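Local coordinates for protein 3-hydroxyacyl-CoA dehydrogenase (Burkholderia thailandensis, PDB 4XGN) that probably catalyses the NAD-dependent oxidation of 3-hydroxyacyl-CoA thioesters to 3-ketoacyl-CoA, as a tetrameric short-chain dehydrogenase, at residues Thr80-Asn90 and Met126-Asn137. Residues are numbered along the deposited sequence; the frame is centred on the assembly and turned at random.
Sequences TKLGTLRGLVN and MIRVAAAAMAAN
M134 reaches the strand because its chain is extended beyond CG, which lays the methyl CE over the strand backbone, 3.7 Å from G87 CA and also touching L88 N. L88 faces the helix and carries its CG opposite the backbone N (chi1 166°), a torsion that packs CD2 against M126 CB, I127 CG1 and A130 CB, the last at 3.8 Å. L85 fills the next space, its CD2 lying 4.4 Å from A133 CB, and T80 CG2 touches the same alanine.

At the far end, N137 turns back to the strand. Its ND2 donates to L85 O at 2.8 Å; L85 O lies close to the plane of the N137 amide, though the bond is bent at the hydrogen (137°). ND2 also bonds to R145 O. A water donates a hydrogen bond to N137 OD1 (2.7 Å) and accepts one from L85 N, so the amide grips L85 O directly and L85 N through the water. R86 passes N137 CB with its guanidinium steeply turned to the amide, and its NH1 is held by the carbonyls of E138 and R145.

Toward the cofactor, N90 sets OD1 3.4 Å from M126 CB, while its ND2 bonds to S150. Strand 85-90 is central in the parallel sheet, and the 126-135 part of helix 109-135 runs roughly antiparallel to it, its axis approaching to 8.5 Å, as in the Rossmann fold of short-chain dehydrogenases.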
ATOM      1  N   THR A  80     -32.782   9.598 -12.200  1.00 20.43           N
ATOM      2  CA  THR A  80     -32.812  10.773 -13.097  1.00 22.00           C
ATOM      3  C   THR A  80     -34.236  11.336 -13.293  1.00 22.95           C
ATOM      4  O   THR A  80     -34.405  12.530 -13.489  1.00 23.07           O
ATOM      5  CB  THR A  80     -32.106  10.512 -14.429  1.00 22.75           C
ATOM      6  OG1 THR A  80     -32.805   9.513 -15.139  1.00 23.73           O
ATOM      7  CG2 THR A  80     -30.671  10.035 -14.200  1.00 22.34           C
ATOM      8  N   LYS A  81     -35.257  10.490 -13.176  1.00 23.79           N
ATOM      9  CA  LYS A  81     -36.660  10.953 -13.123  1.00 24.89           C
ATOM     10  C   LYS A  81     -36.915  11.774 -11.868  1.00 24.35           C
ATOM     11  O   LYS A  81     -37.616  12.785 -11.919  1.00 23.99           O
ATOM     12  CB  LYS A  81     -37.619   9.753 -13.132  1.00 26.36           C
ATOM     13  CG  LYS A  81     -39.081  10.158 -13.268  1.00 28.76           C
ATOM     14  CD  LYS A  81     -40.027   8.979 -13.161  1.00 30.32           C
ATOM     15  CE  LYS A  81     -41.441   9.529 -13.053  1.00 33.04           C
ATOM     16  NZ  LYS A  81     -42.385   8.407 -12.810  1.00 34.89           N
ATOM     17  N   LEU A  82     -36.342  11.342 -10.741  1.00 23.05           N
ATOM     18  CA  LEU A  82     -36.528  12.033  -9.453  1.00 22.66           C
ATOM     19  C   LEU A  82     -35.902  13.431  -9.389  1.00 22.74           C
ATOM     20  O   LEU A  82     -36.479  14.329  -8.757  1.00 23.01           O
ATOM     21  CB  LEU A  82     -36.074  11.146  -8.282  1.00 22.15           C
ATOM     22  CG  LEU A  82     -36.336  11.586  -6.857  1.00 22.04           C
ATOM     23  CD1 LEU A  82     -37.817  11.710  -6.576  1.00 23.07           C
ATOM     24  CD2 LEU A  82     -35.743  10.619  -5.875  1.00 21.75           C
ATOM     25  N   GLY A  83     -34.798  13.635 -10.084  1.00 21.92           N
ATOM     26  CA  GLY A  83     -34.067  14.882 -10.044  1.00 21.84           C
ATOM     27  C   GLY A  83     -32.679  14.718 -10.625  1.00 21.19           C
ATOM     28  O   GLY A  83     -32.450  13.800 -11.421  1.00 21.87           O
ATOM     29  N   THR A  84     -31.760  15.579 -10.239  1.00 20.55           N
ATOM     30  CA  THR A  84     -30.416  15.541 -10.811  1.00 19.91           C
ATOM     31  C   THR A  84     -29.573  14.571  -9.986  1.00 18.90           C
ATOM     32  O   THR A  84     -29.353  14.772  -8.795  1.00 18.24           O
ATOM     33  CB  THR A  84     -29.768  16.937 -10.846  1.00 20.34           C
ATOM     34  OG1 THR A  84     -30.619  17.775 -11.623  1.00 21.34           O
ATOM     35  CG2 THR A  84     -28.372  16.881 -11.497  1.00 20.22           C
ATOM     36  N   LEU A  85     -29.135  13.501 -10.638  1.00 18.37           N
ATOM     37  CA  LEU A  85     -28.396  12.433  -9.952  1.00 17.60           C
ATOM     38  C   LEU A  85     -26.985  12.962  -9.730  1.00 17.40           C
ATOM     39  O   LEU A  85     -26.280  13.166 -10.708  1.00 18.17           O
ATOM     40  CB  LEU A  85     -28.372  11.196 -10.808  1.00 17.21           C
ATOM     41  CG  LEU A  85     -27.458  10.031 -10.353  1.00 16.52           C
ATOM     42  CD1 LEU A  85     -27.822   9.540  -8.946  1.00 16.15           C
ATOM     43  CD2 LEU A  85     -27.444   8.900 -11.379  1.00 16.72           C
ATOM     44  N   ARG A  86     -26.604  13.235  -8.477  1.00 16.99           N
ATOM     45  CA  ARG A  86     -25.247  13.736  -8.167  1.00 16.79           C
ATOM     46  C   ARG A  86     -24.372  12.733  -7.461  1.00 16.13           C
ATOM     47  O   ARG A  86     -23.151  12.964  -7.391  1.00 15.93           O
ATOM     48  CB  ARG A  86     -25.282  15.005  -7.301  1.00 17.35           C
ATOM     49  CG  ARG A  86     -25.789  16.220  -8.012  1.00 18.52           C
ATOM     50  CD  ARG A  86     -24.895  16.627  -9.185  1.00 18.81           C
ATOM     51  NE  ARG A  86     -25.310  17.972  -9.636  1.00 20.04           N
ATOM     52  CZ  ARG A  86     -25.005  18.517 -10.807  1.00 20.54           C
ATOM     53  NH1 ARG A  86     -24.276  17.886 -11.726  1.00 20.19           N
ATOM     54  NH2 ARG A  86     -25.478  19.730 -11.060  1.00 21.68           N
ATOM     55  N   GLY A  87     -24.946  11.640  -6.930  1.00 15.38           N
ATOM     56  CA  GLY A  87     -24.124  10.652  -6.239  1.00 14.56           C
ATOM     57  C   GLY A  87     -24.644   9.262  -6.318  1.00 14.18           C
ATOM     58  O   GLY A  87     -25.871   9.045  -6.332  1.00 14.43           O
ATOM     59  N   LEU A  88     -23.694   8.320  -6.386  1.00 13.32           N
ATOM     60  CA  LEU A  88     -23.956   6.888  -6.281  1.00 13.02           C
ATOM     61  C   LEU A  88     -23.133   6.362  -5.097  1.00 12.38           C
ATOM     62  O   LEU A  88     -21.939   6.719  -4.951  1.00 12.11           O
ATOM     63  CB  LEU A  88     -23.533   6.137  -7.542  1.00 13.06           C
ATOM     64  CG  LEU A  88     -23.441   4.607  -7.467  1.00 12.81           C
ATOM     65  CD1 LEU A  88     -24.840   4.050  -7.325  1.00 13.15           C
ATOM     66  CD2 LEU A  88     -22.794   4.020  -8.707  1.00 12.75           C
ATOM     67  N   VAL A  89     -23.780   5.592  -4.226  1.00 12.01           N
ATOM     68  CA  VAL A  89     -23.136   4.938  -3.116  1.00 11.74           C
ATOM     69  C   VAL A  89     -23.388   3.473  -3.242  1.00 11.44           C
ATOM     70  O   VAL A  89     -24.561   3.035  -3.159  1.00 11.41           O
ATOM     71  CB  VAL A  89     -23.625   5.484  -1.768  1.00 12.12           C
ATOM     72  CG1 VAL A  89     -22.838   4.874  -0.641  1.00 11.99           C
ATOM     73  CG2 VAL A  89     -23.515   7.022  -1.747  1.00 12.68           C
ATOM     74  N   ASN A  90     -22.319   2.733  -3.525  1.00 11.21           N
ATOM     75  CA  ASN A  90     -22.400   1.270  -3.661  1.00 11.30           C
ATOM     76  C   ASN A  90     -22.215   0.595  -2.312  1.00 11.29           C
ATOM     77  O   ASN A  90     -21.083   0.522  -1.825  1.00 10.86           O
ATOM     78  CB  ASN A  90     -21.345   0.747  -4.621  1.00 11.25           C
ATOM     79  CG  ASN A  90     -21.580   1.174  -6.041  1.00 11.68           C
ATOM     80  OD1 ASN A  90     -22.556   0.764  -6.657  1.00 12.44           O
ATOM     81  ND2 ASN A  90     -20.731   2.022  -6.562  1.00 11.59           N
ATOM     82  N   MET A 126     -23.156  -0.919 -11.566  1.00 11.41           N
ATOM     83  CA  MET A 126     -23.852   0.268 -11.123  1.00 11.78           C
ATOM     84  C   MET A 126     -23.027   1.486 -11.504  1.00 11.77           C
ATOM     85  O   MET A 126     -23.580   2.464 -11.965  1.00 12.02           O
ATOM     86  CB  MET A 126     -24.072   0.228  -9.632  1.00 11.84           C
ATOM     87  CG  MET A 126     -25.015  -0.868  -9.194  1.00 12.17           C
ATOM     88  SD  MET A 126     -26.682  -0.906  -9.894  1.00 13.11           S
ATOM     89  CE  MET A 126     -27.319   0.701  -9.546  1.00 13.49           C
ATOM     90  N   ILE A 127     -21.709   1.434 -11.334  1.00 11.36           N
ATOM     91  CA  ILE A 127     -20.864   2.587 -11.689  1.00 11.59           C
ATOM     92  C   ILE A 127     -20.993   2.969 -13.160  1.00 12.01           C
ATOM     93  O   ILE A 127     -21.170   4.136 -13.473  1.00 12.34           O
ATOM     94  CB  ILE A 127     -19.377   2.320 -11.329  1.00 11.20           C
ATOM     95  CG1 ILE A 127     -19.179   2.280  -9.788  1.00 10.92           C
ATOM     96  CG2 ILE A 127     -18.423   3.297 -12.020  1.00 11.31           C
ATOM     97  CD1 ILE A 127     -17.804   1.831  -9.349  1.00 10.62           C
ATOM     98  N   ARG A 128     -20.942   2.002 -14.055  1.00 12.03           N
ATOM     99  CA  ARG A 128     -20.871   2.333 -15.458  1.00 12.50           C
ATOM    100  C   ARG A 128     -22.185   2.981 -15.914  1.00 13.01           C
ATOM    101  O   ARG A 128     -22.159   3.913 -16.713  1.00 13.46           O
ATOM    102  CB  ARG A 128     -20.514   1.074 -16.265  1.00 12.69           C
ATOM    103  CG  ARG A 128     -21.636   0.058 -16.393  1.00 12.85           C
ATOM    104  CD  ARG A 128     -21.217  -1.329 -16.870  1.00 12.88           C
ATOM    105  NE  ARG A 128     -22.473  -2.064 -16.938  1.00 13.08           N
ATOM    106  CZ  ARG A 128     -23.302  -2.066 -17.989  1.00 13.63           C
ATOM    107  NH1 ARG A 128     -22.935  -1.606 -19.178  1.00 13.92           N
ATOM    108  NH2 ARG A 128     -24.518  -2.581 -17.848  1.00 14.00           N
ATOM    109  N   VAL A 129     -23.309   2.502 -15.377  1.00 12.99           N
ATOM    110  CA  VAL A 129     -24.600   3.003 -15.766  1.00 13.70           C
ATOM    111  C   VAL A 129     -24.864   4.381 -15.139  1.00 13.80           C
ATOM    112  O   VAL A 129     -25.322   5.347 -15.825  1.00 14.39           O
ATOM    113  CB  VAL A 129     -25.723   1.979 -15.459  1.00 13.73           C
ATOM    114  CG1 VAL A 129     -27.080   2.541 -15.870  1.00 14.34           C
ATOM    115  CG2 VAL A 129     -25.489   0.659 -16.209  1.00 13.74           C
ATOM    116  N   ALA A 130     -24.604   4.485 -13.831  1.00 13.39           N
ATOM    117  CA  ALA A 130     -24.697   5.776 -13.159  1.00 13.53           C
ATOM    118  C   ALA A 130     -23.743   6.837 -13.728  1.00 13.77           C
ATOM    119  O   ALA A 130     -24.135   7.993 -13.874  1.00 14.08           O
ATOM    120  CB  ALA A 130     -24.498   5.627 -11.665  1.00 13.24           C
ATOM    121  N   ALA A 131     -22.514   6.444 -14.073  1.00 13.43           N
ATOM    122  CA  ALA A 131     -21.558   7.373 -14.647  1.00 13.94           C
ATOM    123  C   ALA A 131     -22.015   7.901 -16.009  1.00 14.75           C
ATOM    124  O   ALA A 131     -21.851   9.079 -16.308  1.00 14.90           O
ATOM    125  CB  ALA A 131     -20.183   6.706 -14.759  1.00 13.60           C
ATOM    126  N   ALA A 132     -22.573   7.021 -16.823  1.00 15.16           N
ATOM    127  CA  ALA A 132     -23.060   7.441 -18.126  1.00 16.20           C
ATOM    128  C   ALA A 132     -24.167   8.507 -17.925  1.00 16.88           C
ATOM    129  O   ALA A 132     -24.212   9.486 -18.664  1.00 18.02           O
ATOM    130  CB  ALA A 132     -23.594   6.273 -18.894  1.00 16.24           C
ATOM    131  N   ALA A 133     -25.013   8.324 -16.916  1.00 17.05           N
ATOM    132  CA  ALA A 133     -26.090   9.289 -16.652  1.00 17.73           C
ATOM    133  C   ALA A 133     -25.548  10.592 -16.083  1.00 18.05           C
ATOM    134  O   ALA A 133     -25.997  11.693 -16.465  1.00 18.20           O
ATOM    135  CB  ALA A 133     -27.143   8.684 -15.729  1.00 17.83           C
ATOM    136  N   MET A 134     -24.595  10.501 -15.155  1.00 17.89           N
ATOM    137  CA  MET A 134     -23.988  11.721 -14.591  1.00 18.14           C
ATOM    138  C   MET A 134     -23.215  12.516 -15.627  1.00 18.16           C
ATOM    139  O   MET A 134     -23.210  13.728 -15.571  1.00 18.50           O
ATOM    140  CB  MET A 134     -23.069  11.410 -13.435  1.00 18.56           C
ATOM    141  CG  MET A 134     -23.697  10.826 -12.186  1.00 19.55           C
ATOM    142  SD  MET A 134     -22.308  10.151 -11.172  1.00 21.32           S
ATOM    143  CE  MET A 134     -23.274   9.802  -9.702  1.00 21.45           C
ATOM    144  N   ALA A 135     -22.580  11.840 -16.586  1.00 18.36           N
ATOM    145  CA  ALA A 135     -21.790  12.503 -17.631  1.00 18.75           C
ATOM    146  C   ALA A 135     -22.654  13.485 -18.467  1.00 19.69           C
ATOM    147  O   ALA A 135     -22.128  14.422 -19.063  1.00 20.00           O
ATOM    148  CB  ALA A 135     -21.173  11.464 -18.543  1.00 18.79           C
ATOM    149  N   ALA A 136     -23.961  13.256 -18.478  1.00 20.01           N
ATOM    150  CA  ALA A 136     -24.894  14.112 -19.167  1.00 20.82           C
ATOM    151  C   ALA A 136     -25.365  15.303 -18.347  1.00 21.33           C
ATOM    152  O   ALA A 136     -26.058  16.193 -18.891  1.00 21.99           O
ATOM    153  CB  ALA A 136     -26.080  13.278 -19.653  1.00 21.08           C
ATOM    154  N   ASN A 137     -25.021  15.372 -17.057  1.00 20.77           N
ATOM    155  CA  ASN A 137     -25.436  16.480 -16.234  1.00 21.33           C
ATOM    156  C   ASN A 137     -24.616  17.699 -16.617  1.00 22.66           C
ATOM    157  O   ASN A 137     -23.501  17.589 -17.140  1.00 22.10           O
ATOM    158  CB  ASN A 137     -25.162  16.250 -14.739  1.00 20.53           C
ATOM    159  CG  ASN A 137     -26.042  15.182 -14.106  1.00 20.12           C
ATOM    160  OD1 ASN A 137     -27.156  14.919 -14.556  1.00 20.31           O
ATOM    161  ND2 ASN A 137     -25.536  14.564 -13.034  1.00 19.49           N
TER
HETATM  162  O   HOH W   1     -29.254  13.458 -13.629  1.00 17.08           O